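Local atomic coordinates of LPXTG cell wall anchor domain-containing protein (Lactobacillus rhamnosus, PDB entry 7CBS), a protein that forms the basal subunit of the SpaCBA pilus of Lactobacillus rhamnosus GG, has adhesive properties, and probably serves to attach the pilus to the cell wall. Residues D30-K35 with Q116-F121; T67-D72 with K138-P143; D76-V81 with Q130-Y135; S96-Q101 with S149-V154. One frame throughout, in Å; residues are numbered along the deposited sequence.

In the fold
From the N terminus, the chain lays down 30-35, 67-72, 76-81 and 96-101 before any of them finds its partner. Segment 116-121 then closes contact 1 by pairing with 30-35. Next 130-135 reaches back to helix 74-84 in contact 3, and 138-143 joins 67-72 in contact 2, so contact 3 nests inside contact 2. Last, 149-154 meets the loop 96-101 in contact 4. Contact 1 crosses the other three, and contact 4 also crosses contacts 2 and 3. Contacts 1 and 2 are pairings within one mixed sheet and touch through Leu33, Phe68, Val70 and Phe121; contacts 3 and 4 fasten the helical region 74-95 and its following loop to that sheet.

Contact 1: residues D30-K35 with Q116-F121; sequences DVVLHK and QGEAYF
Val31 O accepts Phe121 N at 2.7 Å, the N-H bent to 149°, and the Phe121 ring turns its edge to the same oxygen. Phe121 CG sits beside its own backbone N (chi1 -62°), which brings CD2 to 3.5 Å from Val31 O with the oxygen in the ring plane. The return bond, Val31 N to Phe121 O, is almost straight at 176°. Leu33 and Ala119 form the next hydrogen-bonded pair, Ala119 N lying 2.8 Å from Leu33 O, and Lys35 N closes the series on Gly117 O. This is regular antiparallel pairing of strand 28-34 with strand 118-128, inside the N-terminal domain of a Gram-positive pilin; strand 28-34 also pairs in parallel with strand 167-170. Val31, Leu33, Ala119 and Phe121 share one buried face, where Leu33 and Phe121 pack on Phe68, and the Phe121 ring meets Phe137 edge-to-face. The other face carries Val32, His34, Glu118 and Tyr120. There Glu118 runs alongside His34, its CG lying over one face of the imidazole, 4.1 Å from the His34 ring centroid. The same methylene touches Val32 CG1 at 3.5 Å, while Val32 CG2 packs on Tyr120 CD2 at 4.1 Å. His34 NE2 is hydrogen-bonded to Asp169 OD1 on strand 167-170. At the other end of the pairing Asp30 lies close to the bound magnesium ion: its OD1 receives the backbone N of Asp123, a residue of the metal site, and its OD2 bonds to Ser166 of the second subunit.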
loop_
_atom_site.group_PDB
_atom_site.type_symbol
_atom_site.label_atom_id
_atom_site.label_comp_id
_atom_site.label_asym_id
_atom_site.label_seq_id
_atom_site.Cartn_x
_atom_site.Cartn_y
_atom_site.Cartn_z
ATOM N N ASP A 30 2.417 -0.063 -3.049
ATOM C CA ASP A 30 1.736 -1.135 -3.820
ATOM C C ASP A 30 2.019 -0.906 -5.303
ATOM O O ASP A 30 1.937 0.249 -5.746
ATOM C CB ASP A 30 0.230 -1.156 -3.537
ATOM C CG ASP A 30 -0.095 -1.424 -2.079
ATOM O OD1 ASP A 30 0.788 -1.949 -1.378
ATOM O OD2 ASP A 30 -1.225 -1.104 -1.652
ATOM N N VAL A 31 2.368 -1.972 -6.026
ATOM C CA VAL A 31 2.594 -1.951 -7.502
ATOM C C VAL A 31 1.607 -2.924 -8.145
ATOM O O VAL A 31 1.671 -4.130 -7.827
ATOM C CB VAL A 31 4.044 -2.312 -7.877
ATOM C CG1 VAL A 31 4.200 -2.483 -9.381
ATOM C CG2 VAL A 31 5.036 -1.293 -7.336
ATOM N N VAL A 32 0.727 -2.404 -9.003
ATOM C CA VAL A 32 -0.209 -3.204 -9.842
ATOM C C VAL A 32 0.280 -3.112 -11.291
ATOM O O VAL A 32 0.337 -1.990 -11.827
ATOM C CB VAL A 32 -1.662 -2.717 -9.679
ATOM C CG1 VAL A 32 -2.663 -3.711 -10.254
ATOM C CG2 VAL A 32 -1.984 -2.431 -8.220
ATOM N N LEU A 33 0.687 -4.246 -11.869
ATOM C CA LEU A 33 1.018 -4.381 -13.313
ATOM C C LEU A 33 -0.256 -4.761 -14.070
ATOM O O LEU A 33 -0.915 -5.725 -13.643
ATOM C CB LEU A 33 2.103 -5.442 -13.495
ATOM C CG LEU A 33 2.853 -5.337 -14.819
ATOM C CD1 LEU A 33 4.251 -5.925 -14.699
ATOM C CD2 LEU A 33 2.064 -5.998 -15.939
ATOM N N HIS A 34 -0.569 -4.040 -15.152
ATOM C CA HIS A 34 -1.747 -4.275 -16.032
ATOM C C HIS A 34 -1.288 -4.904 -17.353
ATOM O O HIS A 34 -0.605 -4.211 -18.131
ATOM C CB HIS A 34 -2.505 -2.968 -16.287
ATOM C CG HIS A 34 -2.994 -2.284 -15.055
ATOM N ND1 HIS A 34 -4.340 -2.076 -14.810
ATOM C CD2 HIS A 34 -2.327 -1.712 -14.028
ATOM C CE1 HIS A 34 -4.480 -1.422 -13.674
ATOM N NE2 HIS A 34 -3.259 -1.195 -13.169
ATOM N N LYS A 35 -1.644 -6.172 -17.584
ATOM C CA LYS A 35 -1.443 -6.890 -18.872
ATOM C C LYS A 35 -2.736 -6.789 -19.689
ATOM O O LYS A 35 -3.662 -7.583 -19.430
ATOM C CB LYS A 35 -1.034 -8.344 -18.602
ATOM C CG LYS A 35 -0.801 -9.209 -19.832
ATOM C CD LYS A 35 0.431 -8.844 -20.620
ATOM C CE LYS A 35 0.629 -9.737 -21.823
ATOM N NZ LYS A 35 1.554 -9.134 -22.811
ATOM N N GLN A 116 -9.064 -7.327 -13.944
ATOM C CA GLN A 116 -8.825 -6.491 -15.153
ATOM C C GLN A 116 -7.359 -6.610 -15.576
ATOM O O GLN A 116 -6.692 -5.561 -15.683
ATOM C CB GLN A 116 -9.194 -5.032 -14.858
ATOM C CG GLN A 116 -10.645 -4.839 -14.443
ATOM C CD GLN A 116 -11.611 -5.326 -15.495
ATOM O OE1 GLN A 116 -11.476 -5.015 -16.678
ATOM N NE2 GLN A 116 -12.601 -6.095 -15.068
ATOM N N GLY A 117 -6.886 -7.840 -15.810
ATOM C CA GLY A 117 -5.493 -8.144 -16.192
ATOM C C GLY A 117 -4.492 -7.554 -15.215
ATOM O O GLY A 117 -3.423 -7.119 -15.676
ATOM N N GLU A 118 -4.821 -7.558 -13.918
ATOM C CA GLU A 118 -4.036 -6.906 -12.833
ATOM C C GLU A 118 -3.195 -7.952 -12.096
ATOM O O GLU A 118 -3.753 -8.996 -11.710
ATOM C CB GLU A 118 -4.971 -6.224 -11.832
ATOM C CG GLU A 118 -5.387 -4.822 -12.223
ATOM C CD GLU A 118 -6.573 -4.293 -11.432
ATOM O OE1 GLU A 118 -7.584 -5.015 -11.366
ATOM O OE2 GLU A 118 -6.494 -3.166 -10.888
ATOM N N ALA A 119 -1.902 -7.665 -11.905
ATOM C CA ALA A 119 -0.968 -8.416 -11.035
ATOM C C ALA A 119 -0.577 -7.517 -9.858
ATOM O O ALA A 119 0.197 -6.560 -10.082
ATOM C CB ALA A 119 0.238 -8.855 -11.828
ATOM N N TYR A 120 -1.104 -7.811 -8.666
ATOM C CA TYR A 120 -0.995 -6.966 -7.448
ATOM C C TYR A 120 0.242 -7.377 -6.643
ATOM O O TYR A 120 0.348 -8.557 -6.255
ATOM C CB TYR A 120 -2.271 -7.075 -6.609
ATOM C CG TYR A 120 -2.223 -6.325 -5.302
ATOM C CD1 TYR A 120 -1.651 -6.893 -4.172
ATOM C CD2 TYR A 120 -2.744 -5.044 -5.191
ATOM C CE1 TYR A 120 -1.589 -6.207 -2.971
ATOM C CE2 TYR A 120 -2.689 -4.339 -3.996
ATOM C CZ TYR A 120 -2.118 -4.931 -2.880
ATOM O OH TYR A 120 -2.068 -4.262 -1.691
ATOM N N PHE A 121 1.142 -6.418 -6.401
ATOM C CA PHE A 121 2.343 -6.558 -5.537
ATOM C C PHE A 121 2.246 -5.550 -4.390
ATOM O O PHE A 121 2.658 -4.387 -4.578
ATOM C CB PHE A 121 3.623 -6.338 -6.344
ATOM C CG PHE A 121 3.851 -7.326 -7.458
ATOM C CD1 PHE A 121 4.472 -8.540 -7.213
ATOM C CD2 PHE A 121 3.456 -7.037 -8.755
ATOM C CE1 PHE A 121 4.704 -9.437 -8.240
ATOM C CE2 PHE A 121 3.686 -7.939 -9.782
ATOM C CZ PHE A 121 4.305 -9.139 -9.522
#

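Contact 2: residues T67-D72 with K138-P143; sequences TFTVYD and KETAAP
Thr140 meets Thr69 with every side-chain atom. Its CB lies 3.6 Å from Thr69 OG1. From there the chain forks: Thr140 OG1, placed between the backbone N and the carbonyl carbon (chi1 53°), comes within 2.8 Å of Thr69 OG1, a hydrogen bond in which either hydroxyl could be the donor. The methyl CG2, anti to the carbonyl carbon, packs on Thr69 OG1 and CB and reaches Tyr71 OH, the last at 3.9 Å. Thr69 OG1 has a further partner in Gln110 NE2, from the strand on the other side of 67-72. Thr140 lies in a classic beta bulge in the antiparallel pairing of strands 67-72 and 131-141: together with Ala141 it faces Thr67. Thr67 O takes Thr140 N at 2.9 Å, and Ala141 N only weakly, at 3.4 Å. Beyond the bulge the pairing is regular, with Thr69 N bonded to Lys138 O and Lys138 N returned to Thr69 O, the N-H...O angles being 167° and 169°. On the face opposite Thr67 and Thr69, Glu139 CB lies over the Phe68 ring, 4.2 Å from the centroid of Phe68. The aliphatic part of Lys138 crosses Tyr71 obliquely, with Lys138 CD 3.6 Å from Tyr71 CE1.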
loop_
_atom_site.group_PDB
_atom_site.type_symbol
_atom_site.label_atom_id
_atom_site.label_comp_id
_atom_site.label_asym_id
_atom_site.label_seq_id
_atom_site.Cartn_x
_atom_site.Cartn_y
_atom_site.Cartn_z
ATOM N N THR A 67 1.804 -14.875 -15.348
ATOM C CA THR A 67 2.679 -14.836 -14.146
ATOM C C THR A 67 3.766 -13.774 -14.336
ATOM O O THR A 67 4.645 -13.965 -15.206
ATOM C CB THR A 67 3.315 -16.203 -13.860
ATOM O OG1 THR A 67 2.285 -17.189 -13.812
ATOM C CG2 THR A 67 4.090 -16.230 -12.559
ATOM N N PHE A 68 3.695 -12.694 -13.552
ATOM C CA PHE A 68 4.761 -11.678 -13.395
ATOM C C PHE A 68 5.516 -11.966 -12.095
ATOM O O PHE A 68 4.867 -12.266 -11.076
ATOM C CB PHE A 68 4.174 -10.264 -13.431
ATOM C CG PHE A 68 3.825 -9.784 -14.818
ATOM C CD1 PHE A 68 2.604 -10.105 -15.393
ATOM C CD2 PHE A 68 4.724 -9.032 -15.559
ATOM C CE1 PHE A 68 2.288 -9.673 -16.673
ATOM C CE2 PHE A 68 4.401 -8.593 -16.833
ATOM C CZ PHE A 68 3.182 -8.908 -17.387
ATOM N N THR A 69 6.848 -11.886 -12.154
ATOM C CA THR A 69 7.793 -12.085 -11.025
ATOM C C THR A 69 8.529 -10.762 -10.791
ATOM O O THR A 69 8.987 -10.167 -11.787
ATOM C CB THR A 69 8.746 -13.252 -11.324
ATOM O OG1 THR A 69 7.960 -14.389 -11.685
ATOM C CG2 THR A 69 9.656 -13.608 -10.165
ATOM N N VAL A 70 8.626 -10.326 -9.531
ATOM C CA VAL A 70 9.307 -9.059 -9.123
ATOM C C VAL A 70 10.601 -9.426 -8.387
ATOM O O VAL A 70 10.548 -10.290 -7.489
ATOM C CB VAL A 70 8.390 -8.144 -8.282
ATOM C CG1 VAL A 70 7.886 -8.816 -7.008
ATOM C CG2 VAL A 70 9.064 -6.818 -7.953
ATOM N N TYR A 71 11.721 -8.814 -8.788
ATOM C CA TYR A 71 13.079 -9.025 -8.218
ATOM C C TYR A 71 13.607 -7.705 -7.652
ATOM O O TYR A 71 13.344 -6.655 -8.256
ATOM C CB TYR A 71 14.057 -9.525 -9.284
ATOM C CG TYR A 71 13.622 -10.751 -10.043
ATOM C CD1 TYR A 71 12.766 -10.653 -11.128
ATOM C CD2 TYR A 71 14.084 -12.008 -9.693
ATOM C CE1 TYR A 71 12.364 -11.776 -11.833
ATOM C CE2 TYR A 71 13.703 -13.139 -10.397
ATOM C CZ TYR A 71 12.835 -13.024 -11.469
ATOM O OH TYR A 71 12.445 -14.133 -12.163
ATOM N N ASP A 72 14.341 -7.778 -6.539
ATOM C CA ASP A 72 15.127 -6.658 -5.953
ATOM C C ASP A 72 16.440 -6.536 -6.729
ATOM O O ASP A 72 17.244 -7.480 -6.646
ATOM C CB ASP A 72 15.350 -6.882 -4.453
ATOM C CG ASP A 72 16.320 -5.908 -3.802
ATOM O OD1 ASP A 72 16.428 -4.756 -4.286
ATOM O OD2 ASP A 72 16.971 -6.309 -2.810
ATOM N N LYS A 138 9.342 -9.029 -14.530
ATOM C CA LYS A 138 9.415 -9.944 -15.701
ATOM C C LYS A 138 8.134 -10.781 -15.792
ATOM O O LYS A 138 7.591 -11.141 -14.732
ATOM C CB LYS A 138 10.612 -10.894 -15.588
ATOM C CG LYS A 138 11.973 -10.234 -15.430
ATOM C CD LYS A 138 13.099 -11.243 -15.284
ATOM C CE LYS A 138 13.273 -12.154 -16.480
ATOM N NZ LYS A 138 14.432 -13.062 -16.299
ATOM N N GLU A 139 7.691 -11.070 -17.018
ATOM C CA GLU A 139 6.660 -12.093 -17.331
ATOM C C GLU A 139 7.375 -13.441 -17.479
ATOM O O GLU A 139 8.109 -13.605 -18.473
ATOM C CB GLU A 139 5.897 -11.721 -18.607
ATOM C CG GLU A 139 4.864 -12.757 -19.020
ATOM C CD GLU A 139 4.167 -12.463 -20.340
ATOM O OE1 GLU A 139 3.729 -11.314 -20.537
ATOM O OE2 GLU A 139 4.065 -13.388 -21.171
ATOM N N THR A 140 7.175 -14.356 -16.524
ATOM C CA THR A 140 7.916 -15.643 -16.401
ATOM C C THR A 140 7.036 -16.825 -16.823
ATOM O O THR A 140 7.576 -17.942 -16.900
ATOM C CB THR A 140 8.447 -15.829 -14.974
ATOM O OG1 THR A 140 7.346 -15.662 -14.080
ATOM C CG2 THR A 140 9.551 -14.853 -14.625
ATOM N N ALA A 141 5.738 -16.611 -17.053
ATOM C CA ALA A 141 4.791 -17.649 -17.523
ATOM C C ALA A 141 3.536 -16.990 -18.102
ATOM O O ALA A 141 3.087 -15.967 -17.548
ATOM C CB ALA A 141 4.446 -18.596 -16.399
ATOM N N ALA A 142 3.002 -17.573 -19.176
ATOM C CA ALA A 142 1.788 -17.113 -19.887
ATOM C C ALA A 142 1.149 -18.295 -20.606
ATOM O O ALA A 142 1.857 -19.194 -21.061
ATOM C CB ALA A 142 2.145 -16.018 -20.859
ATOM N N PRO A 143 -0.200 -18.343 -20.708
ATOM C CA PRO A 143 -0.868 -19.252 -21.640
ATOM C C PRO A 143 -0.265 -19.120 -23.047
ATOM O O PRO A 143 0.324 -18.094 -23.340
ATOM C CB PRO A 143 -2.333 -18.784 -21.614
ATOM C CG PRO A 143 -2.500 -18.158 -20.243
ATOM C CD PRO A 143 -1.150 -17.555 -19.907
#

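Contact 3: residues D76-V81 with Q130-Y135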
loop_
_atom_site.group_PDB
_atom_site.type_symbol
_atom_site.label_atom_id
_atom_site.label_comp_id
_atom_site.label_asym_id
_atom_site.label_seq_id
_atom_site.Cartn_x
_atom_site.Cartn_y
_atom_site.Cartn_z
ATOM N N ASP A 76 22.744 -3.912 -7.596
ATOM C CA ASP A 76 23.255 -3.974 -8.993
ATOM C C ASP A 76 22.922 -2.662 -9.707
ATOM O O ASP A 76 23.798 -2.149 -10.429
ATOM C CB ASP A 76 22.693 -5.178 -9.756
ATOM C CG ASP A 76 23.252 -6.513 -9.292
ATOM O OD1 ASP A 76 24.358 -6.512 -8.718
ATOM O OD2 ASP A 76 22.578 -7.547 -9.502
ATOM N N PHE A 77 21.714 -2.134 -9.499
ATOM C CA PHE A 77 21.225 -0.894 -10.162
ATOM C C PHE A 77 22.146 0.278 -9.806
ATOM O O PHE A 77 22.638 0.926 -10.741
ATOM C CB PHE A 77 19.768 -0.581 -9.806
ATOM C CG PHE A 77 19.221 0.611 -10.554
ATOM C CD1 PHE A 77 18.716 0.472 -11.838
ATOM C CD2 PHE A 77 19.260 1.882 -10.000
ATOM C CE1 PHE A 77 18.239 1.570 -12.542
ATOM C CE2 PHE A 77 18.784 2.979 -10.702
ATOM C CZ PHE A 77 18.271 2.821 -11.976
ATOM N N TRP A 78 22.368 0.540 -8.516
ATOM C CA TRP A 78 23.154 1.717 -8.042
ATOM C C TRP A 78 24.644 1.530 -8.352
ATOM O O TRP A 78 25.337 2.546 -8.499
ATOM C CB TRP A 78 22.921 1.986 -6.552
ATOM C CG TRP A 78 21.513 2.393 -6.258
ATOM C CD1 TRP A 78 20.656 1.821 -5.363
ATOM C CD2 TRP A 78 20.779 3.447 -6.905
ATOM N NE1 TRP A 78 19.447 2.460 -5.395
ATOM C CE2 TRP A 78 19.492 3.459 -6.333
ATOM C CE3 TRP A 78 21.086 4.386 -7.900
ATOM C CZ2 TRP A 78 18.513 4.368 -6.726
ATOM C CZ3 TRP A 78 20.117 5.284 -8.288
ATOM C CH2 TRP A 78 18.846 5.268 -7.712
ATOM N N GLN A 79 25.098 0.278 -8.445
ATOM C CA GLN A 79 26.486 -0.089 -8.823
ATOM C C GLN A 79 26.697 0.279 -10.296
ATOM O O GLN A 79 27.774 0.804 -10.621
ATOM C CB GLN A 79 26.727 -1.575 -8.541
ATOM N N LEU A 80 25.693 0.036 -11.144
ATOM C CA LEU A 80 25.717 0.317 -12.607
ATOM C C LEU A 80 25.683 1.831 -12.836
ATOM O O LEU A 80 26.489 2.327 -13.651
ATOM C CB LEU A 80 24.515 -0.369 -13.264
ATOM C CG LEU A 80 24.757 -1.804 -13.721
ATOM C CD1 LEU A 80 23.454 -2.461 -14.126
ATOM C CD2 LEU A 80 25.752 -1.835 -14.865
ATOM N N VAL A 81 24.789 2.534 -12.133
ATOM C CA VAL A 81 24.605 4.014 -12.242
ATOM C C VAL A 81 25.879 4.731 -11.765
ATOM O O VAL A 81 26.251 5.741 -12.392
ATOM C CB VAL A 81 23.358 4.470 -11.461
ATOM C CG1 VAL A 81 23.305 5.979 -11.271
ATOM C CG2 VAL A 81 22.087 3.980 -12.131
ATOM N N GLN A 130 19.920 1.381 3.126
ATOM C CA GLN A 130 19.896 2.868 3.192
ATOM C C GLN A 130 19.462 3.443 1.836
ATOM O O GLN A 130 19.228 4.666 1.773
ATOM C CB GLN A 130 21.274 3.412 3.578
ATOM N N HIS A 131 19.355 2.597 0.806
ATOM C CA HIS A 131 19.186 2.999 -0.619
ATOM C C HIS A 131 17.709 2.912 -1.017
ATOM O O HIS A 131 17.020 1.979 -0.550
ATOM C CB HIS A 131 20.044 2.122 -1.541
ATOM C CG HIS A 131 21.500 2.146 -1.212
ATOM N ND1 HIS A 131 22.323 1.054 -1.418
ATOM C CD2 HIS A 131 22.282 3.117 -0.692
ATOM C CE1 HIS A 131 23.541 1.346 -1.020
ATOM N NE2 HIS A 131 23.543 2.606 -0.573
ATOM N N ALA A 132 17.252 3.855 -1.849
ATOM C CA ALA A 132 15.974 3.786 -2.590
ATOM C C ALA A 132 15.900 2.417 -3.268
ATOM O O ALA A 132 16.911 2.010 -3.860
ATOM C CB ALA A 132 15.901 4.906 -3.601
ATOM N N ALA A 133 14.768 1.716 -3.156
ATOM C CA ALA A 133 14.591 0.362 -3.725
ATOM C C ALA A 133 14.470 0.475 -5.250
ATOM O O ALA A 133 14.018 1.533 -5.734
ATOM C CB ALA A 133 13.393 -0.310 -3.109
ATOM N N VAL A 134 14.902 -0.563 -5.973
ATOM C CA VAL A 134 14.719 -0.701 -7.448
ATOM C C VAL A 134 14.296 -2.142 -7.727
ATOM O O VAL A 134 14.962 -3.061 -7.205
ATOM C CB VAL A 134 15.989 -0.320 -8.233
ATOM C CG1 VAL A 134 15.775 -0.431 -9.740
ATOM C CG2 VAL A 134 16.475 1.079 -7.870
ATOM N N TYR A 135 13.217 -2.314 -8.499
ATOM C CA TYR A 135 12.549 -3.617 -8.749
ATOM C C TYR A 135 12.521 -3.890 -10.256
ATOM O O TYR A 135 12.295 -2.939 -11.034
ATOM C CB TYR A 135 11.156 -3.616 -8.114
ATOM C CG TYR A 135 11.178 -3.456 -6.615
ATOM C CD1 TYR A 135 11.568 -4.502 -5.794
ATOM C CD2 TYR A 135 10.842 -2.256 -6.013
ATOM C CE1 TYR A 135 11.636 -4.359 -4.418
ATOM C CE2 TYR A 135 10.894 -2.096 -4.638
ATOM C CZ TYR A 135 11.289 -3.152 -3.839
ATOM O OH TYR A 135 11.334 -3.017 -2.483
#
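Helix 74-84 packs against the beginning of strand 131-141, with Phe77 and Trp78 meeting His131, Ala132 and Val134. Val134 fits against Phe77 with both methyls: CG1 lies over one face, 4.0 Å from the centroid of the Phe77 ring, while CG2 touches Phe77 CD2 at 3.6 Å. Phe77 CG stands opposite its own backbone N (chi1 -175°), which carries the ring off the helix to this strand and to Val153 and Val155 beside it. The indole of the neighbouring Trp78 reaches the chain just before Val134. Its NE1 donates to Ala132 O at 3.0 Å; the bond is straight, 170°, and lies both in the indole plane and in the carbonyl plane. On the benzo side, Trp78 CZ2 meets Val134 CG2 at 4.0 Å and Ala132 CB at 4.1 Å. On the other side of NE1, His131 CB approaches Trp78 CD1 obliquely at 3.9 Å. A second polar tie between helix and strand runs from Thr74 OG1 to Val134 N. The indole bond thus helps hold the rotation of Trp78, together with the packing around it, whereas the Phe77-Val134 contact is apolar, with a CH-pi component and no directional bond.

Contact 4: residues S96-Q101 with S149-V154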
loop_
_atom_site.group_PDB
_atom_site.type_symbol
_atom_site.label_atom_id
_atom_site.label_comp_id
_atom_site.label_asym_id
_atom_site.label_seq_id
_atom_site.Cartn_x
_atom_site.Cartn_y
_atom_site.Cartn_z
ATOM N N SER A 96 16.950 -4.341 -17.698
ATOM C CA SER A 96 15.705 -4.784 -18.384
ATOM C C SER A 96 16.025 -5.850 -19.441
ATOM O O SER A 96 15.070 -6.455 -19.964
ATOM C CB SER A 96 14.973 -3.618 -19.001
ATOM O OG SER A 96 14.348 -2.814 -18.006
ATOM N N GLN A 97 17.307 -6.073 -19.752
ATOM C CA GLN A 97 17.758 -7.041 -20.789
ATOM C C GLN A 97 17.539 -8.474 -20.288
ATOM O O GLN A 97 17.575 -8.685 -19.061
ATOM C CB GLN A 97 19.230 -6.816 -21.144
ATOM C CG GLN A 97 19.531 -5.434 -21.707
ATOM C CD GLN A 97 18.615 -5.052 -22.843
ATOM O OE1 GLN A 97 17.508 -4.557 -22.641
ATOM N NE2 GLN A 97 19.085 -5.270 -24.060
ATOM N N ASP A 98 17.331 -9.414 -21.215
ATOM C CA ASP A 98 17.169 -10.865 -20.926
ATOM C C ASP A 98 18.535 -11.475 -20.589
ATOM O O ASP A 98 18.556 -12.601 -20.056
ATOM C CB ASP A 98 16.491 -11.596 -22.090
ATOM C CG ASP A 98 14.976 -11.469 -22.103
ATOM O OD1 ASP A 98 14.430 -10.805 -21.208
ATOM O OD2 ASP A 98 14.349 -12.054 -23.009
ATOM N N SER A 99 19.626 -10.766 -20.900
ATOM C CA SER A 99 21.015 -11.116 -20.500
ATOM C C SER A 99 21.110 -11.176 -18.970
ATOM O O SER A 99 21.512 -12.234 -18.447
ATOM C CB SER A 99 22.011 -10.136 -21.067
ATOM O OG SER A 99 21.878 -10.041 -22.478
ATOM N N TYR A 100 20.733 -10.084 -18.296
ATOM C CA TYR A 100 20.846 -9.898 -16.824
ATOM C C TYR A 100 20.153 -11.051 -16.092
ATOM O O TYR A 100 18.917 -11.178 -16.229
ATOM C CB TYR A 100 20.248 -8.554 -16.392
ATOM C CG TYR A 100 20.274 -8.321 -14.901
ATOM C CD1 TYR A 100 21.468 -8.110 -14.228
ATOM C CD2 TYR A 100 19.106 -8.313 -14.159
ATOM C CE1 TYR A 100 21.498 -7.902 -12.857
ATOM C CE2 TYR A 100 19.119 -8.109 -12.789
ATOM C CZ TYR A 100 20.319 -7.912 -12.133
ATOM O OH TYR A 100 20.328 -7.698 -10.784
ATOM N N GLN A 101 20.926 -11.856 -15.358
ATOM C CA GLN A 101 20.415 -12.961 -14.496
ATOM C C GLN A 101 20.465 -12.494 -13.046
ATOM O O GLN A 101 21.536 -12.476 -12.451
ATOM C CB GLN A 101 21.209 -14.257 -14.697
ATOM C CG GLN A 101 20.547 -15.483 -14.071
ATOM C CD GLN A 101 19.087 -15.648 -14.433
ATOM O OE1 GLN A 101 18.674 -15.450 -15.574
ATOM N NE2 GLN A 101 18.281 -16.020 -13.451
ATOM N N SER A 149 5.494 -9.808 -22.766
ATOM C CA SER A 149 5.645 -8.395 -22.327
ATOM C C SER A 149 7.123 -8.091 -22.057
ATOM O O SER A 149 7.882 -9.034 -21.753
ATOM C CB SER A 149 4.803 -8.104 -21.109
ATOM O OG SER A 149 3.439 -7.943 -21.457
ATOM N N GLN A 150 7.501 -6.813 -22.150
ATOM C CA GLN A 150 8.876 -6.318 -21.877
ATOM C C GLN A 150 9.114 -6.336 -20.363
ATOM O O GLN A 150 8.128 -6.199 -19.603
ATOM C CB GLN A 150 9.065 -4.911 -22.449
ATOM N N ASN A 151 10.373 -6.486 -19.946
ATOM C CA ASN A 151 10.800 -6.368 -18.527
ATOM C C ASN A 151 10.795 -4.881 -18.154
ATOM O O ASN A 151 11.109 -4.057 -19.029
ATOM C CB ASN A 151 12.176 -6.993 -18.280
ATOM C CG ASN A 151 12.336 -8.375 -18.879
ATOM O OD1 ASN A 151 11.470 -9.229 -18.721
ATOM N ND2 ASN A 151 13.452 -8.614 -19.551
ATOM N N LEU A 152 10.440 -4.551 -16.910
ATOM C CA LEU A 152 10.359 -3.157 -16.395
ATOM C C LEU A 152 11.212 -3.039 -15.134
ATOM O O LEU A 152 10.986 -3.825 -14.190
ATOM C CB LEU A 152 8.900 -2.803 -16.080
ATOM C CG LEU A 152 7.987 -2.519 -17.269
ATOM C CD1 LEU A 152 6.550 -2.391 -16.786
ATOM C CD2 LEU A 152 8.416 -1.261 -18.018
ATOM N N VAL A 153 12.170 -2.111 -15.136
ATOM C CA VAL A 153 12.994 -1.741 -13.951
ATOM C C VAL A 153 12.435 -0.433 -13.388
ATOM O O VAL A 153 12.524 0.592 -14.083
ATOM C CB VAL A 153 14.487 -1.621 -14.313
ATOM C CG1 VAL A 153 15.287 -1.037 -13.162
ATOM C CG2 VAL A 153 15.073 -2.962 -14.745
ATOM N N VAL A 154 11.870 -0.487 -12.182
ATOM C CA VAL A 154 11.176 0.653 -11.515
ATOM C C VAL A 154 12.045 1.131 -10.351
ATOM O O VAL A 154 12.426 0.284 -9.510
ATOM C CB VAL A 154 9.770 0.250 -11.031
ATOM C CG1 VAL A 154 9.015 1.431 -10.436
ATOM C CG2 VAL A 154 8.970 -0.411 -12.139
#
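A polar contact near the surface, one bond to backbone and one to a carboxylate, joins Asn151, just ahead of strand 152-155, to Ser96 and Asp98 in the loop that follows helix 88-95. Its centre is one amide nitrogen. Asn151 ND2 donates to Ser96 O at 2.7 Å, an almost linear bond of 169°, and to Asp98 OD1 at 2.9 Å. Both acceptors lie close to the plane of the Asn151 amide, as its two N-H bonds require. They are met differently, however: the nitrogen stands 39° out of the Ser96 carbonyl plane, whereas Asp98 OD1 is approached nearly along its C-O axis. Asn151 CG lies beside its own backbone N (chi1 -47°), which points the amide off the strand into the bend of the loop and also sets Asn151 CB 3.4 Å from Ser96 O. Ser96 leans on the strand as well, its OG lying 3.3 Å from Val153 CG2. The polar partner of that hydroxyl is Gln92 O on helix 88-95, and Gln92 NE2 in turn bonds to Val153 O, giving helix 88-95 a hold of its own on the strand. On its other side Asn151 OD1 rests near Lys138 CG, 3.5 Å away. With both protons of ND2 spent, one on a neutral carbonyl and one on a carboxylate, the two bonds fix the rotation of the amide; the carboxylate would be expected to polarise it, in a charge-to-neutral bond and not a salt bridge.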